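Local coordinates for protein putative NAD(P)H-flavin oxidoreductase (Neisseria meningitidis serogroup A / serotype 4A, PDB 6WT2) that binds flavin mononucleotide and, as a member of the nitroreductase family, probably acts as an NAD(P)H-dependent flavin oxidoreductase related to chloramphenicol-reducing NfsB enzymes, at residues 5-9 against 10-14; 58-62 against 63-67; 109-113 against 114-118; 203-206 against 207-211. All coordinates share one frame; numbering follows the deposited sequence.

Interaction 1 (5-9 against 10-14); sequences TVLDR and EQVLS
The carboxylates of Asp8 and Glu10 run alongside each other in the same direction, their planes 20° apart. Asp8 OD1 accepts from Glu10 N at 3.1 Å on its anti side, the N-H lying 27° out of the carboxylate plane, and this bond makes Asp8 the N-cap of helix 9-16. Its CG stands anti to the backbone N (chi1 -168°), which turns the carboxylate forward over the first turn. The guanidinium of Arg9 has Glu10 OE2 obliquely beside it, at 4.3 Å from NH2, too far for a salt bridge; its stronger partner is Asp35 of the second subunit. The backbone continues the pattern, with Val12 N 2.9 Å from Asp8 O and Leu13 N 2.9 Å from Arg9 O. On the buried side Leu7 CB rests on Val12 CG2 at 3.7 Å. Leu7 precedes the cap and Val12 is the fourth residue after it, so the pair meets the definition of a hydrophobic staple, and Leu7 also packs on Met162 of the second subunit. A carboxylate at the positive end of the helix dipole should be favourable here, and the setting probably favours the ionised form of Asp8.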
# COMPACT_ATOMS: atom_id res chain seq x y z
N THR A 5 -7.43 22.36 1.36
CA THR A 5 -8.12 22.50 2.64
C THR A 5 -7.32 21.71 3.66
O THR A 5 -7.26 20.48 3.61
CB THR A 5 -9.57 22.02 2.56
OG1 THR A 5 -9.64 20.61 2.78
CG2 THR A 5 -10.16 22.35 1.20
N VAL A 6 -6.67 22.42 4.58
CA VAL A 6 -5.61 21.85 5.40
C VAL A 6 -6.15 21.57 6.80
O VAL A 6 -6.83 22.42 7.39
CB VAL A 6 -4.39 22.78 5.44
CG1 VAL A 6 -3.31 22.22 6.35
CG2 VAL A 6 -3.86 22.98 4.04
N LEU A 7 -5.86 20.39 7.32
CA LEU A 7 -6.19 20.03 8.68
C LEU A 7 -4.95 20.10 9.57
O LEU A 7 -3.82 19.88 9.12
CB LEU A 7 -6.78 18.62 8.74
CG LEU A 7 -7.99 18.36 7.84
CD1 LEU A 7 -8.49 16.94 8.06
CD2 LEU A 7 -9.07 19.38 8.13
N ASP A 8 -5.17 20.41 10.85
CA ASP A 8 -4.05 20.39 11.79
C ASP A 8 -3.56 18.96 11.96
O ASP A 8 -4.35 18.01 12.01
CB ASP A 8 -4.47 20.98 13.13
CG ASP A 8 -3.29 21.26 14.03
OD1 ASP A 8 -2.84 20.33 14.74
OD2 ASP A 8 -2.78 22.41 14.01
N ARG A 9 -2.23 18.79 12.03
CA ARG A 9 -1.66 17.45 12.04
C ARG A 9 -2.08 16.66 13.28
O ARG A 9 -2.16 15.43 13.22
CB ARG A 9 -0.13 17.50 11.93
CG ARG A 9 0.59 18.05 13.14
CD ARG A 9 2.08 17.71 13.11
NE ARG A 9 2.68 17.88 14.43
CZ ARG A 9 3.32 18.97 14.82
NH1 ARG A 9 3.47 20.00 14.00
NH2 ARG A 9 3.82 19.04 16.05
N GLU A 10 -2.35 17.32 14.40
CA GLU A 10 -2.80 16.57 15.57
C GLU A 10 -4.22 16.04 15.36
O GLU A 10 -4.56 14.96 15.86
CB GLU A 10 -2.72 17.43 16.83
CG GLU A 10 -1.30 17.82 17.23
CD GLU A 10 -0.47 16.67 17.78
OE1 GLU A 10 -0.96 15.52 17.86
OE2 GLU A 10 0.71 16.92 18.15
N GLN A 11 -5.04 16.80 14.62
CA GLN A 11 -6.36 16.34 14.22
C GLN A 11 -6.27 15.17 13.25
O GLN A 11 -7.01 14.19 13.36
CB GLN A 11 -7.14 17.51 13.60
CG GLN A 11 -8.56 17.21 13.11
CD GLN A 11 -9.21 18.44 12.46
OE1 GLN A 11 -8.53 19.41 12.11
NE2 GLN A 11 -10.53 18.39 12.28
N VAL A 12 -5.35 15.26 12.28
CA VAL A 12 -5.13 14.15 11.36
C VAL A 12 -4.72 12.89 12.12
O VAL A 12 -5.32 11.83 11.97
CB VAL A 12 -4.10 14.52 10.29
CG1 VAL A 12 -3.71 13.29 9.47
CG2 VAL A 12 -4.65 15.63 9.40
N LEU A 13 -3.67 13.01 12.94
CA LEU A 13 -3.19 11.85 13.69
C LEU A 13 -4.29 11.26 14.57
O LEU A 13 -4.46 10.04 14.63
CB LEU A 13 -1.97 12.24 14.52
CG LEU A 13 -1.25 11.15 15.31
CD1 LEU A 13 -0.68 10.09 14.37
CD2 LEU A 13 -0.16 11.74 16.20
N SER A 14 -5.05 12.12 15.26
CA SER A 14 -6.11 11.63 16.14
C SER A 14 -7.14 10.83 15.36
O SER A 14 -7.62 9.78 15.83
CB SER A 14 -6.78 12.79 16.86
OG SER A 14 -5.99 13.27 17.92

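Interaction 2 (58-62 against 63-67); sequences VVVQN and PEIRQ
An N-cap starts helix 63-69: Asn62 OD1 accepts from Glu64 N at 2.8 Å, the donor standing 36° above the plane of the amide carbonyl. With chi1 at -174°, Asn62 swings its amide away from its own N and alongside the Glu64 side chain. The two are also bridged by a water that accepts from Asn62 ND2 at 2.8 Å and donates to Glu64 OE1 at 2.6 Å. Asn62 O takes the first full helical bond, from Arg66 N at 3.1 Å. This cap ends the short link leaving strand 55-59, an outermost strand of the sheet within its chain. There Val58 and Val59 pair in parallel with a strand of the second subunit, so the sheet runs on across the interface.

Arg66 ties the helix back to that link. Its extended chain brings the guanidinium edge-on to two acceptors, both in its plane: NE bonds Val60 O at 2.9 Å, and NH2 bonds Gln61 OE1 at 3.1 Å, arriving above the amide carbonyl plane rather than on a lone pair. The amide and guanidinium planes are 70° apart. Ser84 O anchors both groups further, accepting from Gln61 NE2 and from Arg66 NH2, while Arg66 NH1 donates to Ala83 O. In the buried part of the contact Val60 CG1 meets Ile65 CG2 at 3.6 Å, the two side chains crossing at about a right angle, and Ile65 also packs on Phe186.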
# COMPACT_ATOMS: atom_id res chain seq x y z
N VAL A 58 -13.77 -5.46 -6.39
CA VAL A 58 -14.93 -6.34 -6.43
C VAL A 58 -15.67 -6.20 -5.10
O VAL A 58 -15.17 -6.62 -4.06
CB VAL A 58 -14.54 -7.80 -6.68
CG1 VAL A 58 -15.79 -8.67 -6.80
CG2 VAL A 58 -13.66 -7.91 -7.92
N VAL A 59 -16.85 -5.60 -5.15
CA VAL A 59 -17.68 -5.41 -3.96
C VAL A 59 -18.59 -6.62 -3.85
O VAL A 59 -19.46 -6.84 -4.71
CB VAL A 59 -18.49 -4.11 -4.05
CG1 VAL A 59 -19.10 -3.77 -2.70
CG2 VAL A 59 -17.60 -2.98 -4.53
N VAL A 60 -18.40 -7.41 -2.80
CA VAL A 60 -19.04 -8.71 -2.67
C VAL A 60 -20.14 -8.56 -1.63
O VAL A 60 -19.96 -8.83 -0.44
CB VAL A 60 -18.02 -9.79 -2.30
CG1 VAL A 60 -18.70 -11.15 -2.24
CG2 VAL A 60 -16.89 -9.79 -3.32
N GLN A 61 -21.32 -8.16 -2.10
CA GLN A 61 -22.50 -7.98 -1.25
C GLN A 61 -23.48 -9.14 -1.32
O GLN A 61 -24.33 -9.28 -0.44
CB GLN A 61 -23.20 -6.68 -1.64
CG GLN A 61 -22.29 -5.47 -1.47
CD GLN A 61 -21.80 -5.38 -0.05
OE1 GLN A 61 -20.68 -5.82 0.28
NE2 GLN A 61 -22.64 -4.84 0.82
N ASN A 62 -23.37 -9.99 -2.34
CA ASN A 62 -24.23 -11.16 -2.52
C ASN A 62 -23.89 -12.22 -1.48
O ASN A 62 -22.80 -12.80 -1.53
CB ASN A 62 -24.04 -11.70 -3.94
CG ASN A 62 -24.99 -12.83 -4.28
OD1 ASN A 62 -25.52 -13.51 -3.40
ND2 ASN A 62 -25.20 -13.03 -5.57
N PRO A 63 -24.78 -12.52 -0.53
CA PRO A 63 -24.44 -13.52 0.48
C PRO A 63 -24.22 -14.93 -0.09
O PRO A 63 -23.58 -15.75 0.59
CB PRO A 63 -25.64 -13.47 1.44
CG PRO A 63 -26.79 -12.98 0.56
CD PRO A 63 -26.14 -11.97 -0.34
N GLU A 64 -24.73 -15.25 -1.29
CA GLU A 64 -24.38 -16.53 -1.91
C GLU A 64 -22.89 -16.61 -2.19
O GLU A 64 -22.26 -17.66 -1.99
CB GLU A 64 -25.15 -16.74 -3.22
CG GLU A 64 -24.82 -18.10 -3.87
CD GLU A 64 -25.28 -18.22 -5.33
OE1 GLU A 64 -25.56 -17.19 -5.97
OE2 GLU A 64 -25.36 -19.37 -5.83
N ILE A 65 -22.30 -15.50 -2.65
CA ILE A 65 -20.88 -15.49 -2.90
C ILE A 65 -20.12 -15.52 -1.59
O ILE A 65 -19.16 -16.29 -1.43
CB ILE A 65 -20.50 -14.28 -3.76
CG1 ILE A 65 -21.23 -14.32 -5.09
CG2 ILE A 65 -18.98 -14.24 -3.99
CD1 ILE A 65 -20.84 -13.15 -6.01
N ARG A 66 -20.56 -14.74 -0.61
CA ARG A 66 -19.88 -14.75 0.69
C ARG A 66 -19.86 -16.15 1.29
O ARG A 66 -18.84 -16.59 1.82
CB ARG A 66 -20.54 -13.76 1.65
CG ARG A 66 -20.30 -12.31 1.31
CD ARG A 66 -20.81 -11.43 2.43
NE ARG A 66 -20.72 -10.02 2.11
CZ ARG A 66 -20.87 -9.05 3.01
NH1 ARG A 66 -21.09 -9.37 4.28
NH2 ARG A 66 -20.78 -7.78 2.64
N GLN A 67 -20.99 -16.85 1.23
CA GLN A 67 -21.03 -18.21 1.76
C GLN A 67 -20.15 -19.16 0.95
O GLN A 67 -19.60 -20.11 1.51
CB GLN A 67 -22.47 -18.71 1.80
CG GLN A 67 -23.31 -17.99 2.82
CD GLN A 67 -22.99 -18.40 4.24
OE1 GLN A 67 -23.01 -17.57 5.15
NE2 GLN A 67 -22.71 -19.68 4.44
O HOH W 1 -26.98 -15.07 -6.22

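Interaction 3 (109-113 against 114-118); sequences RGVTE and PDAMA. With NIO (nicotinic acid), chain E; FMN (flavin mononucleotide), chain K.
Glu113 lays its side chain over the start of helix 114-131. CB and CG both lie against Pro114 N and its ring CD, and the chain then bends at chi2 (-86°) back over the first turn. There the carboxylate divides its oxygens: OE1 accepts from Ala116 N at 2.8 Å and OE2 from Asp115 N at 3.0 Å. Both donors come from above the carboxylate plane, 44° and 50° out of it. One side chain thereby caps two helix-end N-H groups, an N-cap by glutamate. OE2 also sits 3.2 Å from Asp115 OD2, a like-charge approach that the two N-H donors probably offset. Glu113 O takes the next helical bond, from Met117 N at 2.8 Å. Val111 CG1 covers Ala116 CB at 3.9 Å, and the selenomethionine Met117 brings CG against Val111 O.

At the other end of the loop Arg109 turns edge-on to nicotinic acid, NH1 and NH2 both bonding its O2, at 3.0 and 3.1 Å. NH1 also donates to Tyr124 OH, and FMN O4' lies over one face of the guanidinium. Val111 and Met117 both pack on Leu106, so the loop joining helices 100-108 and 114-131 packs back on the first of them.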
# COMPACT_ATOMS: atom_id res chain seq x y z
N ARG A 109 -2.86 9.96 -18.81
CA ARG A 109 -1.91 10.95 -18.31
C ARG A 109 -1.80 12.17 -19.21
O ARG A 109 -1.07 13.11 -18.88
CB ARG A 109 -0.52 10.35 -18.14
CG ARG A 109 -0.47 9.14 -17.26
CD ARG A 109 0.97 8.75 -16.97
NE ARG A 109 1.61 9.70 -16.06
CZ ARG A 109 2.83 9.54 -15.54
NH1 ARG A 109 3.56 8.48 -15.86
NH2 ARG A 109 3.32 10.45 -14.71
N GLY A 110 -2.49 12.18 -20.35
CA GLY A 110 -2.39 13.30 -21.26
C GLY A 110 -1.27 13.22 -22.26
O GLY A 110 -0.88 14.25 -22.83
N VAL A 111 -0.72 12.03 -22.50
CA VAL A 111 0.31 11.84 -23.53
C VAL A 111 -0.35 11.10 -24.69
O VAL A 111 -0.56 9.89 -24.63
CB VAL A 111 1.51 11.06 -22.99
CG1 VAL A 111 2.61 10.98 -24.03
CG2 VAL A 111 2.02 11.69 -21.68
N THR A 112 -0.67 11.82 -25.77
CA THR A 112 -1.40 11.22 -26.88
C THR A 112 -0.80 11.50 -28.25
O THR A 112 -1.21 10.83 -29.21
CB THR A 112 -2.87 11.68 -26.89
OG1 THR A 112 -2.93 13.11 -27.05
CG2 THR A 112 -3.57 11.26 -25.59
N GLU A 113 0.10 12.45 -28.38
CA GLU A 113 0.80 12.64 -29.65
C GLU A 113 1.70 11.43 -29.90
O GLU A 113 2.42 11.01 -29.00
CB GLU A 113 1.61 13.93 -29.61
CG GLU A 113 2.14 14.37 -30.97
CD GLU A 113 3.47 13.72 -31.32
OE1 GLU A 113 4.35 13.65 -30.42
OE2 GLU A 113 3.63 13.27 -32.47
N PRO A 114 1.65 10.84 -31.09
CA PRO A 114 2.32 9.54 -31.29
C PRO A 114 3.82 9.55 -30.98
O PRO A 114 4.30 8.60 -30.36
CB PRO A 114 2.05 9.25 -32.77
CG PRO A 114 0.73 9.89 -33.02
CD PRO A 114 0.76 11.17 -32.23
N ASP A 115 4.56 10.58 -31.39
CA ASP A 115 5.98 10.62 -31.04
C ASP A 115 6.17 10.75 -29.54
O ASP A 115 7.05 10.09 -28.96
CB ASP A 115 6.67 11.77 -31.78
CG ASP A 115 6.50 11.66 -33.28
OD1 ASP A 115 6.43 10.53 -33.79
OD2 ASP A 115 6.43 12.72 -33.96
N ALA A 116 5.35 11.57 -28.87
CA ALA A 116 5.44 11.68 -27.42
C ALA A 116 5.12 10.35 -26.74
O ALA A 116 5.83 9.93 -25.82
CB ALA A 116 4.50 12.78 -26.91
N MSE A 117 4.07 9.67 -27.18
CA MSE A 117 3.70 8.37 -26.63
C MSE A 117 4.81 7.35 -26.81
O MSE A 117 5.14 6.61 -25.87
CB MSE A 117 2.43 7.82 -27.28
CG MSE A 117 1.16 8.49 -26.81
SE MSE A 117 -0.41 7.57 -27.51
CE MSE A 117 0.03 7.56 -29.39
N ALA A 118 5.37 7.33 -28.02
CA ALA A 118 6.47 6.41 -28.30
C ALA A 118 7.62 6.63 -27.32
O ALA A 118 8.22 5.66 -26.83
CB ALA A 118 6.94 6.59 -29.74
N NIO E . 9.34 6.78 -13.53
C1 NIO E . 8.20 7.48 -13.56
C2 NIO E . 7.05 6.98 -12.97
C3 NIO E . 7.07 5.73 -12.35
C4 NIO E . 8.26 5.02 -12.35
C5 NIO E . 9.39 5.57 -12.95
C6 NIO E . 5.78 7.78 -13.01
O1 NIO E . 4.81 7.38 -12.32
O2 NIO E . 5.71 8.81 -13.73
N1 FMN K . 6.37 9.85 -10.15
C2 FMN K . 7.60 10.23 -10.57
O2 FMN K . 7.71 11.36 -11.10
N3 FMN K . 8.67 9.41 -10.56
C4 FMN K . 8.61 8.17 -10.05
O4 FMN K . 9.62 7.45 -9.94
C4A FMN K . 7.32 7.71 -9.51
N5 FMN K . 7.15 6.43 -9.13
C5A FMN K . 6.00 6.05 -8.54
C6 FMN K . 5.97 4.87 -7.81
C7 FMN K . 4.77 4.47 -7.25
C7M FMN K . 4.72 3.20 -6.45
C8 FMN K . 3.61 5.41 -7.23
C8M FMN K . 2.33 5.06 -6.51
C9 FMN K . 3.65 6.60 -7.95
C9A FMN K . 4.83 6.99 -8.52
N10 FMN K . 4.91 8.23 -9.18
C10 FMN K . 6.16 8.61 -9.68
C1' FMN K . 3.77 9.16 -9.19
C2' FMN K . 2.72 8.73 -10.23
O2' FMN K . 3.16 9.09 -11.54
C3' FMN K . 1.43 9.45 -9.91
O3' FMN K . 0.94 8.95 -8.66
C4' FMN K . 0.35 9.24 -10.97
O4' FMN K . 0.87 9.72 -12.22
C5' FMN K . -0.92 10.00 -10.60
O5' FMN K . -0.57 11.35 -10.28
P FMN K . -1.05 11.97 -8.87
O1P FMN K . -2.53 11.77 -8.85
O2P FMN K . -0.56 13.39 -8.90
O3P FMN K . -0.28 11.10 -7.88

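Interaction 4 (203-206 against 207-211); sequences GYRV and QEIAT
Arg205 runs its aliphatic chain past the carbonyl of Gln207, with CG 3.3 Å and CD 3.4 Å from Gln207 O. Its CG occupies the position between the backbone N and the carbonyl carbon (chi1 69°), and from there the chain extends straight to NE. At the far end the guanidinium meets Glu208: NE reaches OE2 at 3.4 Å, a salt bridge whose hydrogen bond is straight but weak because it is long. OE2 lies in the guanidinium plane, at its edge, whereas the carboxylate itself is turned 84° against that plane, so the two flat groups do not form the paired, two-bond arrangement. The other contacts are longer: Glu208 OE1 is 3.7 Å from Arg205 NE and Glu208 OE2 3.7 Å from Arg205 NH2. Glu208 gets there by a bend at chi2 (-38°), which folds its carboxylate back although its CB points away.

On the same arginine chain Ile209 adds an apolar contact, its CD1 lying 3.9 Å from both CB and CD of Arg205. The contact is therefore mixed: a hydrocarbon stem touched by Ile209 CD1 and passing a carbonyl oxygen, with a loose ion pair at the surface.

This loop leaves strand 194-203 for strand 221-223. Asp166, at the start of strand 166-170, accepts from Arg205 N; Val206 pairs by backbone with His24; Arg205 and Ile209 both pack on Cys22. It is thus fastened to the strand 166-170 edge of the sheet and to the loop of residues 20 to 24, which carries FMN-binding residues.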
# COMPACT_ATOMS: atom_id res chain seq x y z
N GLY A 203 -17.40 -2.03 8.06
CA GLY A 203 -18.64 -2.02 8.81
C GLY A 203 -18.49 -1.24 10.10
O GLY A 203 -17.63 -0.37 10.22
N TYR A 204 -19.35 -1.57 11.05
CA TYR A 204 -19.35 -0.94 12.36
C TYR A 204 -19.08 -2.00 13.42
O TYR A 204 -19.75 -3.03 13.45
CB TYR A 204 -20.68 -0.24 12.60
CG TYR A 204 -20.97 0.85 11.59
CD1 TYR A 204 -20.45 2.13 11.77
CD2 TYR A 204 -21.74 0.60 10.45
CE1 TYR A 204 -20.70 3.14 10.85
CE2 TYR A 204 -21.99 1.61 9.52
CZ TYR A 204 -21.46 2.87 9.73
OH TYR A 204 -21.69 3.88 8.83
N ARG A 205 -18.09 -1.74 14.27
CA ARG A 205 -17.62 -2.75 15.22
C ARG A 205 -18.71 -3.10 16.23
O ARG A 205 -19.52 -2.27 16.63
CB ARG A 205 -16.37 -2.25 15.95
CG ARG A 205 -16.64 -1.12 16.93
CD ARG A 205 -15.35 -0.41 17.32
NE ARG A 205 -15.61 0.73 18.18
CZ ARG A 205 -15.72 1.99 17.75
NH1 ARG A 205 -15.57 2.26 16.46
NH2 ARG A 205 -15.96 2.97 18.61
N VAL A 206 -18.72 -4.37 16.64
CA VAL A 206 -19.72 -4.81 17.60
C VAL A 206 -19.29 -4.55 19.03
O VAL A 206 -20.15 -4.42 19.91
CB VAL A 206 -20.06 -6.30 17.38
CG1 VAL A 206 -18.99 -7.20 17.99
CG2 VAL A 206 -21.43 -6.63 17.93
N GLN A 207 -17.99 -4.43 19.30
CA GLN A 207 -17.50 -4.19 20.65
C GLN A 207 -16.26 -3.31 20.56
O GLN A 207 -15.77 -2.99 19.48
CB GLN A 207 -17.20 -5.51 21.37
CG GLN A 207 -16.18 -6.39 20.65
CD GLN A 207 -16.12 -7.78 21.23
OE1 GLN A 207 -16.99 -8.19 21.99
NE2 GLN A 207 -15.08 -8.53 20.86
N GLU A 208 -15.75 -2.91 21.72
CA GLU A 208 -14.54 -2.11 21.72
C GLU A 208 -13.35 -2.95 21.29
O GLU A 208 -13.30 -4.17 21.51
CB GLU A 208 -14.31 -1.48 23.09
CG GLU A 208 -15.18 -0.25 23.31
CD GLU A 208 -15.32 0.58 22.03
OE1 GLU A 208 -14.33 1.21 21.60
OE2 GLU A 208 -16.42 0.58 21.43
N ILE A 209 -12.41 -2.31 20.61
CA ILE A 209 -11.20 -2.95 20.12
C ILE A 209 -10.01 -2.27 20.78
O ILE A 209 -9.88 -1.04 20.72
CB ILE A 209 -11.10 -2.87 18.59
CG1 ILE A 209 -12.33 -3.49 17.93
CG2 ILE A 209 -9.81 -3.52 18.10
CD1 ILE A 209 -12.54 -3.04 16.50
N ALA A 210 -9.15 -3.07 21.40
CA ALA A 210 -7.94 -2.52 22.00
C ALA A 210 -6.94 -2.10 20.93
O ALA A 210 -6.77 -2.78 19.92
CB ALA A 210 -7.30 -3.55 22.94
N THR A 211 -6.25 -0.98 21.18
CA THR A 211 -5.18 -0.54 20.29
C THR A 211 -4.04 -1.55 20.30
O THR A 211 -3.61 -1.99 21.37
CB THR A 211 -4.65 0.82 20.74
OG1 THR A 211 -5.73 1.74 20.86
CG2 THR A 211 -3.64 1.35 19.74

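Interactions 1, 2 and 3 are helix starts, capped by aspartate, asparagine and glutamate respectively, whereas interaction 4 lies wholly in loop. None touches another: the nearest atoms of interactions 2 and 4 are about 9 Å apart and those of 1 and 4 about 10 Å, while the centres of 3 and 4 stand about 49 Å apart on opposite sides of the chain's centre. Interactions 3 and 4 accordingly border different FMN molecules of the dimer: 109-113 supplies Arg109 to one FMN and its nicotinic acid, and the side chain of Ile209 is about 5 Å from the other. Interaction 1 is farther off, the side chain of Leu13 being about 12 Å from a bound FMN.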